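Local coordinates for ML032222a iGluR (Mnemiopsis leidyi, PDB 4YKI), which binds glycine in the ligand-binding domain of a ctenophore ionotropic glutamate receptor, probably to open the receptor's ion channel, at residues 105-110 and 211-216; 109-114 and 188-193. All blocks are in the same frame, centred on the assembly; numbering follows the deposited sequence.

Contact 1 of 2, residues 105-110 and 211-216. With MG (magnesium ion), chain D.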
ATOM      1  N   SER B 105     -10.785   0.170   2.457  1.00 11.84           N
ATOM      2  CA  SER B 105     -10.512   1.320   1.609  1.00 11.75           C
ATOM      3  C   SER B 105      -9.161   1.196   0.921  1.00 11.99           C
ATOM      4  O   SER B 105      -8.359   0.327   1.251  1.00 12.92           O
ATOM      5  CB  SER B 105     -10.499   2.602   2.444  1.00 12.20           C
ATOM      6  OG  SER B 105      -9.338   2.686   3.252  1.00 12.42           O
ATOM      7  N   PHE B 106      -8.907   2.104  -0.008  1.00 12.40           N
ATOM      8  CA  PHE B 106      -7.560   2.336  -0.479  1.00 13.62           C
ATOM      9  C   PHE B 106      -6.629   2.507   0.732  1.00 12.33           C
ATOM     10  O   PHE B 106      -6.988   3.201   1.685  1.00 13.30           O
ATOM     11  CB  PHE B 106      -7.527   3.588  -1.352  1.00 14.54           C
ATOM     12  CG  PHE B 106      -6.235   3.751  -2.093  1.00 17.05           C
ATOM     13  CD1 PHE B 106      -6.002   3.046  -3.263  1.00 19.41           C
ATOM     14  CD2 PHE B 106      -5.228   4.557  -1.593  1.00 19.26           C
ATOM     15  CE1 PHE B 106      -4.801   3.150  -3.926  1.00 21.85           C
ATOM     16  CE2 PHE B 106      -4.019   4.663  -2.258  1.00 19.56           C
ATOM     17  CZ  PHE B 106      -3.811   3.961  -3.419  1.00 21.43           C
ATOM     18  N   PRO B 107      -5.453   1.881   0.709  1.00 12.56           N
ATOM     19  CA  PRO B 107      -4.648   1.889   1.934  1.00 12.60           C
ATOM     20  C   PRO B 107      -3.748   3.105   2.034  1.00 14.31           C
ATOM     21  O   PRO B 107      -3.448   3.728   1.008  1.00 17.76           O
ATOM     22  CB  PRO B 107      -3.821   0.608   1.797  1.00 14.28           C
ATOM     23  CG  PRO B 107      -3.633   0.422   0.348  1.00 15.97           C
ATOM     24  CD  PRO B 107      -4.910   0.939  -0.293  1.00 14.65           C
ATOM     25  N   PHE B 108      -3.287   3.409   3.243  1.00 13.93           N
ATOM     26  CA  PHE B 108      -2.464   4.588   3.460  1.00 15.47           C
ATOM     27  C   PHE B 108      -1.104   4.367   4.132  1.00 13.96           C
ATOM     28  O   PHE B 108      -0.360   5.320   4.273  1.00 15.52           O
ATOM     29  CB  PHE B 108      -3.267   5.680   4.198  1.00 16.35           C
ATOM     30  CG  PHE B 108      -3.707   5.312   5.604  1.00 17.12           C
ATOM     31  CD1 PHE B 108      -2.907   5.620   6.705  1.00 17.85           C
ATOM     32  CD2 PHE B 108      -4.935   4.706   5.838  1.00 19.44           C
ATOM     33  CE1 PHE B 108      -3.314   5.302   8.008  1.00 19.17           C
ATOM     34  CE2 PHE B 108      -5.348   4.391   7.134  1.00 18.39           C
ATOM     35  CZ  PHE B 108      -4.529   4.676   8.216  1.00 19.27           C
ATOM     36  N   MET B 109      -0.745   3.145   4.505  1.00 14.01           N
ATOM     37  CA  MET B 109       0.560   2.918   5.149  1.00 13.91           C
ATOM     38  C   MET B 109       0.979   1.451   5.133  1.00 13.47           C
ATOM     39  O   MET B 109       0.321   0.593   5.702  1.00 14.16           O
ATOM     40  CB  MET B 109       0.530   3.410   6.600  1.00 14.89           C
ATOM     41  CG  MET B 109       1.872   3.354   7.284  1.00 14.63           C
ATOM     42  SD  MET B 109       1.856   4.020   8.963  1.00 16.88           S
ATOM     43  CE  MET B 109       1.421   5.694   8.663  1.00 17.77           C
ATOM     44  N   ASP B 110       2.124   1.153   4.536  1.00 12.99           N
ATOM     45  CA  ASP B 110       2.716  -0.176   4.623  1.00 13.45           C
ATOM     46  C   ASP B 110       3.130  -0.428   6.060  1.00 14.41           C
ATOM     47  O   ASP B 110       3.637   0.454   6.731  1.00 15.54           O
ATOM     48  CB  ASP B 110       3.995  -0.283   3.736  1.00 14.71           C
ATOM     49  CG  ASP B 110       3.739  -0.691   2.280  1.00 15.57           C
ATOM     50  OD1 ASP B 110       2.586  -0.632   1.796  1.00 14.25           O
ATOM     51  OD2 ASP B 110       4.752  -1.029   1.614  1.00 17.31           O
ATOM     52  N   SER B 211       3.916  -8.605   5.273  1.00 14.84           N
ATOM     53  CA  SER B 211       3.645  -7.363   4.587  1.00 16.03           C
ATOM     54  C   SER B 211       2.165  -7.121   4.552  1.00 14.60           C
ATOM     55  O   SER B 211       1.423  -7.965   4.049  1.00 15.80           O
ATOM     56  CB  SER B 211       4.160  -7.497   3.163  1.00 17.40           C
ATOM     57  OG  SER B 211       3.789  -6.402   2.366  1.00 17.72           O
ATOM     58  N   PHE B 212       1.733  -5.955   5.032  1.00 13.54           N
ATOM     59  CA  PHE B 212       0.322  -5.590   5.021  1.00 12.35           C
ATOM     60  C   PHE B 212       0.190  -4.061   5.010  1.00 11.67           C
ATOM     61  O   PHE B 212       1.185  -3.350   4.936  1.00 12.27           O
ATOM     62  CB  PHE B 212      -0.433  -6.266   6.183  1.00 11.49           C
ATOM     63  CG  PHE B 212       0.080  -5.899   7.544  1.00 12.40           C
ATOM     64  CD1 PHE B 212       1.104  -6.605   8.115  1.00 12.85           C
ATOM     65  CD2 PHE B 212      -0.472  -4.841   8.250  1.00 11.83           C
ATOM     66  CE1 PHE B 212       1.592  -6.269   9.352  1.00 14.33           C
ATOM     67  CE2 PHE B 212       0.020  -4.488   9.487  1.00 13.25           C
ATOM     68  CZ  PHE B 212       1.059  -5.214  10.037  1.00 13.59           C
ATOM     69  N   GLU B 213      -1.048  -3.593   5.034  1.00 11.63           N
ATOM     70  CA  GLU B 213      -1.376  -2.175   4.975  1.00 11.32           C
ATOM     71  C   GLU B 213      -2.222  -1.795   6.165  1.00 10.66           C
ATOM     72  O   GLU B 213      -2.940  -2.625   6.733  1.00 11.58           O
ATOM     73  CB  GLU B 213      -2.263  -1.903   3.766  1.00 11.71           C
ATOM     74  CG  GLU B 213      -1.613  -2.091   2.446  1.00 13.01           C
ATOM     75  CD  GLU B 213      -0.701  -0.949   2.056  1.00 13.21           C
ATOM     76  OE1 GLU B 213      -0.628   0.081   2.778  1.00 13.87           O
ATOM     77  OE2 GLU B 213      -0.076  -1.059   0.970  1.00 13.43           O
ATOM     78  N   TYR B 214      -2.196  -0.508   6.496  1.00 10.99           N
ATOM     79  CA  TYR B 214      -3.268   0.132   7.217  1.00 10.07           C
ATOM     80  C   TYR B 214      -4.239   0.778   6.226  1.00 10.47           C
ATOM     81  O   TYR B 214      -3.833   1.424   5.255  1.00 10.95           O
ATOM     82  CB  TYR B 214      -2.738   1.214   8.172  1.00 11.02           C
ATOM     83  CG  TYR B 214      -1.919   0.705   9.324  1.00 10.98           C
ATOM     84  CD1 TYR B 214      -2.228  -0.497   9.950  1.00 11.15           C
ATOM     85  CD2 TYR B 214      -0.852   1.435   9.802  1.00 11.22           C
ATOM     86  CE1 TYR B 214      -1.471  -0.949  11.046  1.00 11.43           C
ATOM     87  CE2 TYR B 214      -0.123   1.012  10.888  1.00 11.23           C
ATOM     88  CZ  TYR B 214      -0.418  -0.177  11.502  1.00 11.54           C
ATOM     89  OH  TYR B 214       0.358  -0.554  12.566  1.00 11.82           O
ATOM     90  N   ALA B 215      -5.525   0.571   6.469  1.00 10.39           N
ATOM     91  CA  ALA B 215      -6.576   1.126   5.664  1.00 10.37           C
ATOM     92  C   ALA B 215      -7.763   1.375   6.586  1.00 10.66           C
ATOM     93  O   ALA B 215      -7.687   1.114   7.794  1.00 11.11           O
ATOM     94  CB  ALA B 215      -6.943   0.167   4.544  1.00 10.75           C
ATOM     95  N   PHE B 216      -8.845   1.922   6.044  1.00 10.33           N
ATOM     96  CA  PHE B 216     -10.101   1.993   6.782  1.00  9.69           C
ATOM     97  C   PHE B 216     -10.940   0.757   6.402  1.00 10.82           C
ATOM     98  O   PHE B 216     -10.788   0.175   5.313  1.00 11.72           O
ATOM     99  CB  PHE B 216     -10.853   3.295   6.459  1.00 11.02           C
ATOM    100  CG  PHE B 216     -10.225   4.561   7.015  1.00 10.47           C
ATOM    101  CD1 PHE B 216      -9.179   4.553   7.914  1.00 11.09           C
ATOM    102  CD2 PHE B 216     -10.739   5.778   6.628  1.00 11.44           C
ATOM    103  CE1 PHE B 216      -8.649   5.743   8.403  1.00 11.77           C
ATOM    104  CE2 PHE B 216     -10.208   6.969   7.122  1.00 13.49           C
ATOM    105  CZ  PHE B 216      -9.171   6.921   8.017  1.00 12.33           C
TER
HETATM  106 MG    MG D 302       1.459   0.090   0.215  0.68 10.09          MG
HETATM  107  O   HOH W   1       0.830   1.730   1.382  1.00 13.61           O
HETATM  108  O   HOH W   2       1.866  -1.569  -1.021  1.00 13.77           O
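S105 takes hold of F216 at two points: its N-H donates to F216 O, and its OG accepts the F216 N-H (2.9 Å from OG to N). OG sits between its own backbone N and carbonyl carbon (chi1 73°), which brings it within bonding range of F216 N, and it also donates to F106 O from above that carbonyl's plane. With an alanine in place of S105, the F216 N-H would probably lose its acceptor and F106 O the bond from OG. P107, which has no N-H to offer, lays CB and CG against the E213 side chain, with CB 3.4 Å from E213 OE1. F108 N-H donates to Y214 O, and one face of the F108 ring receives Y214 CB in a CH-pi contact. M109 O accepts the Y214 N-H, and the unbranched M109 side chain runs beside Y214 until SD meets the ring edge, a Met-aromatic contact 3.8 Å from CD2. D110 OD1 and E213 OE2, 2.8 Å apart, both bind the magnesium ion, as do their copies in the second subunit, whose R236 also pairs with the E213 carboxylate. The shared cation probably offsets the repulsion between such close carboxylates and bridges the two subunits.

Contact 2 of 2, residues 109-114 and 188-193. With MG (magnesium ion), chain D; GLY (glycine), chain E.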
ATOM      1  N   MET B 109      -0.745   3.145   4.505  1.00 14.01           N
ATOM      2  CA  MET B 109       0.560   2.918   5.149  1.00 13.91           C
ATOM      3  C   MET B 109       0.979   1.451   5.133  1.00 13.47           C
ATOM      4  O   MET B 109       0.321   0.593   5.702  1.00 14.16           O
ATOM      5  CB  MET B 109       0.530   3.410   6.600  1.00 14.89           C
ATOM      6  CG  MET B 109       1.872   3.354   7.284  1.00 14.63           C
ATOM      7  SD  MET B 109       1.856   4.020   8.963  1.00 16.88           S
ATOM      8  CE  MET B 109       1.421   5.694   8.663  1.00 17.77           C
ATOM      9  N   ASP B 110       2.124   1.153   4.536  1.00 12.99           N
ATOM     10  CA  ASP B 110       2.716  -0.176   4.623  1.00 13.45           C
ATOM     11  C   ASP B 110       3.130  -0.428   6.060  1.00 14.41           C
ATOM     12  O   ASP B 110       3.637   0.454   6.731  1.00 15.54           O
ATOM     13  CB  ASP B 110       3.995  -0.283   3.736  1.00 14.71           C
ATOM     14  CG  ASP B 110       3.739  -0.691   2.280  1.00 15.57           C
ATOM     15  OD1 ASP B 110       2.586  -0.632   1.796  1.00 14.25           O
ATOM     16  OD2 ASP B 110       4.752  -1.029   1.614  1.00 17.31           O
ATOM     17  N   ALA B 111       2.956  -1.661   6.498  1.00 13.48           N
ATOM     18  CA  ALA B 111       3.368  -2.062   7.831  1.00 13.36           C
ATOM     19  C   ALA B 111       3.779  -3.527   7.817  1.00 13.85           C
ATOM     20  O   ALA B 111       3.419  -4.299   6.912  1.00 14.73           O
ATOM     21  CB  ALA B 111       2.240  -1.824   8.843  1.00 14.06           C
ATOM     22  N   GLY B 112       4.559  -3.887   8.823  1.00 13.99           N
ATOM     23  CA  GLY B 112       4.975  -5.249   9.040  1.00 13.22           C
ATOM     24  C   GLY B 112       4.799  -5.623  10.494  1.00 12.30           C
ATOM     25  O   GLY B 112       4.556  -4.770  11.352  1.00 13.19           O
ATOM     26  N   ILE B 113       4.899  -6.922  10.760  1.00 12.19           N
ATOM     27  CA  ILE B 113       4.977  -7.424  12.125  1.00 12.60           C
ATOM     28  C   ILE B 113       6.384  -7.219  12.657  1.00 13.03           C
ATOM     29  O   ILE B 113       7.372  -7.477  11.958  1.00 14.05           O
ATOM     30  CB  ILE B 113       4.563  -8.915  12.203  1.00 13.28           C
ATOM     31  CG1 ILE B 113       3.129  -9.121  11.689  1.00 14.02           C
ATOM     32  CG2 ILE B 113       4.699  -9.450  13.620  1.00 13.45           C
ATOM     33  CD1 ILE B 113       2.081  -8.306  12.436  1.00 13.94           C
ATOM     34  N   LYS B 114       6.461  -6.700  13.883  1.00 12.57           N
ATOM     35  CA  LYS B 114       7.724  -6.429  14.549  1.00 13.51           C
ATOM     36  C   LYS B 114       7.696  -7.005  15.967  1.00 12.93           C
ATOM     37  O   LYS B 114       6.731  -6.817  16.704  1.00 13.44           O
ATOM     38  CB  LYS B 114       7.986  -4.923  14.612  1.00 15.36           C
ATOM     39  CG  LYS B 114       9.329  -4.607  15.242  1.00 18.12           C
ATOM     40  CD  LYS B 114       9.645  -3.148  15.257  1.00 24.29           C
ATOM     41  CE  LYS B 114      11.052  -2.885  15.785  1.00 27.36           C
ATOM     42  NZ  LYS B 114      12.126  -3.542  14.976  1.00 29.44           N
ATOM     43  N   GLU B 188       3.013  -4.475  15.724  1.00 11.86           N
ATOM     44  CA  GLU B 188       3.067  -3.829  14.413  1.00 11.40           C
ATOM     45  C   GLU B 188       4.114  -2.722  14.413  1.00 11.56           C
ATOM     46  O   GLU B 188       4.171  -1.908  15.322  1.00 12.76           O
ATOM     47  CB  GLU B 188       1.679  -3.281  14.035  1.00 11.41           C
ATOM     48  CG  GLU B 188       0.600  -4.348  14.037  1.00 11.90           C
ATOM     49  CD  GLU B 188      -0.781  -3.830  13.684  1.00 11.57           C
ATOM     50  OE1 GLU B 188      -1.022  -2.601  13.779  1.00 11.92           O
ATOM     51  OE2 GLU B 188      -1.650  -4.687  13.363  1.00 12.86           O
ATOM     52  N   GLY B 189       4.906  -2.681  13.350  1.00 12.35           N
ATOM     53  CA  GLY B 189       6.020  -1.763  13.250  1.00 12.72           C
ATOM     54  C   GLY B 189       5.727  -0.311  13.611  1.00 12.67           C
ATOM     55  O   GLY B 189       6.398   0.265  14.459  1.00 13.12           O
ATOM     56  N   PRO B 190       4.749   0.322  12.967  1.00 12.59           N
ATOM     57  CA  PRO B 190       4.569   1.761  13.207  1.00 12.88           C
ATOM     58  C   PRO B 190       4.094   2.074  14.626  1.00 13.19           C
ATOM     59  O   PRO B 190       4.470   3.082  15.224  1.00 13.61           O
ATOM     60  CB  PRO B 190       3.518   2.153  12.159  1.00 13.93           C
ATOM     61  CG  PRO B 190       3.692   1.113  11.065  1.00 13.66           C
ATOM     62  CD  PRO B 190       3.993  -0.147  11.795  1.00 12.41           C
ATOM     63  N   VAL B 191       3.269   1.188  15.184  1.00 12.12           N
ATOM     64  CA  VAL B 191       2.750   1.352  16.529  1.00 12.78           C
ATOM     65  C   VAL B 191       3.883   1.244  17.542  1.00 13.29           C
ATOM     66  O   VAL B 191       3.984   2.038  18.482  1.00 13.08           O
ATOM     67  CB  VAL B 191       1.648   0.298  16.810  1.00 12.09           C
ATOM     68  CG1 VAL B 191       1.200   0.308  18.259  1.00 12.90           C
ATOM     69  CG2 VAL B 191       0.451   0.538  15.885  1.00 13.32           C
ATOM     70  N   LEU B 192       4.742   0.259  17.368  1.00 12.76           N
ATOM     71  CA  LEU B 192       5.866   0.087  18.273  1.00 13.06           C
ATOM     72  C   LEU B 192       6.867   1.213  18.102  1.00 14.08           C
ATOM     73  O   LEU B 192       7.405   1.706  19.106  1.00 15.77           O
ATOM     74  CB  LEU B 192       6.524  -1.277  18.064  1.00 13.89           C
ATOM     75  CG  LEU B 192       5.620  -2.459  18.395  1.00 13.75           C
ATOM     76  CD1 LEU B 192       6.360  -3.779  18.236  1.00 19.10           C
ATOM     77  CD2 LEU B 192       5.043  -2.344  19.779  1.00 18.46           C
ATOM     78  N   ALA B 193       7.120   1.640  16.872  1.00 14.75           N
ATOM     79  CA  ALA B 193       8.090   2.715  16.625  1.00 16.60           C
ATOM     80  C   ALA B 193       7.688   3.969  17.380  1.00 18.15           C
ATOM     81  O   ALA B 193       8.514   4.624  18.044  1.00 19.16           O
ATOM     82  CB  ALA B 193       8.212   3.004  15.135  1.00 18.72           C
TER
HETATM   83 MG    MG D 302       1.459   0.090   0.215  0.68 10.09          MG
HETATM   84  N   GLY E 301      -3.721  -2.267  14.019  1.00 13.64           N
HETATM   85  CA  GLY E 301      -4.283  -3.407  14.781  1.00 11.95           C
HETATM   86  C   GLY E 301      -5.342  -4.179  14.032  1.00 11.26           C
HETATM   87  O   GLY E 301      -5.788  -5.215  14.571  1.00 10.56           O
HETATM   88  OXT GLY E 301      -5.750  -3.756  12.929  1.00 11.53           O
HETATM   89  O   HOH W   2       1.866  -1.569  -1.021  1.00 13.77           O
HETATM   90  O   HOH W   1       0.830   1.730   1.382  1.00 13.61           O
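G112 O receives the N-H of G189, the first residue of helix 189-195, in a nearly straight bond (2.9 Å from O to N, 169° at the hydrogen). This is a strand-to-helix junction in the bilobed, periplasmic-binding-protein-like fold of glutamate receptor ligand-binding domains: E188 ends strand 183-188, pairs antiparallel with I113, and stands at the helix N-cap position. Glycine suits position 189 because a CB would be crowded by the CD of the following P190. That proline fits a first turn, where its missing N-H costs no helix bond, and its ring lies against the strand: CD is 3.8 Å from A111 CB, whose small methyl lets the ring come close, and CG is 4.0 Å from M109 SD. At the other end K114 packs its CB over G189 CA, and L192 reaches K114 O with CD1 at 3.4 Å. The K114 chain then leads away to S204, its NZ hydrogen-bonded to S204 OG. Further out, the E188 side chain turns from the strand toward the ligand, with CG anti to its carbonyl carbon (chi1 -57°) and the chain extended beyond it. S93 and Y214 hydrogen-bond its two carboxylate oxygens, S93 at OE2 and Y214 at OE1, and so fix the group's rotation. The bound glycine's ammonium N donates to E188 OE1 at 2.7 Å.

How the contacts relate
The centres of contacts 1 and 2 lie about 11 Å apart, and the two share M109 and D110 on strand 109-118. That strand runs antiparallel to both 202-218 and 183-188 in one mixed sheet. Along the chain, 105-114 comes first, then 188-193, then 211-216; strand 202-218 is the next secondary-structure element after helix 189-195. Besides the Y214-E188 link, the contacts meet through the backbone pairing of F212 with A111, the packing of the F212 ring against G112 and that of Y214 OH against V191 CG2. One sheet therefore joins the magnesium-bridged subunit interface of contact 1 to the glycine pocket, to which Y214 and E188 both belong.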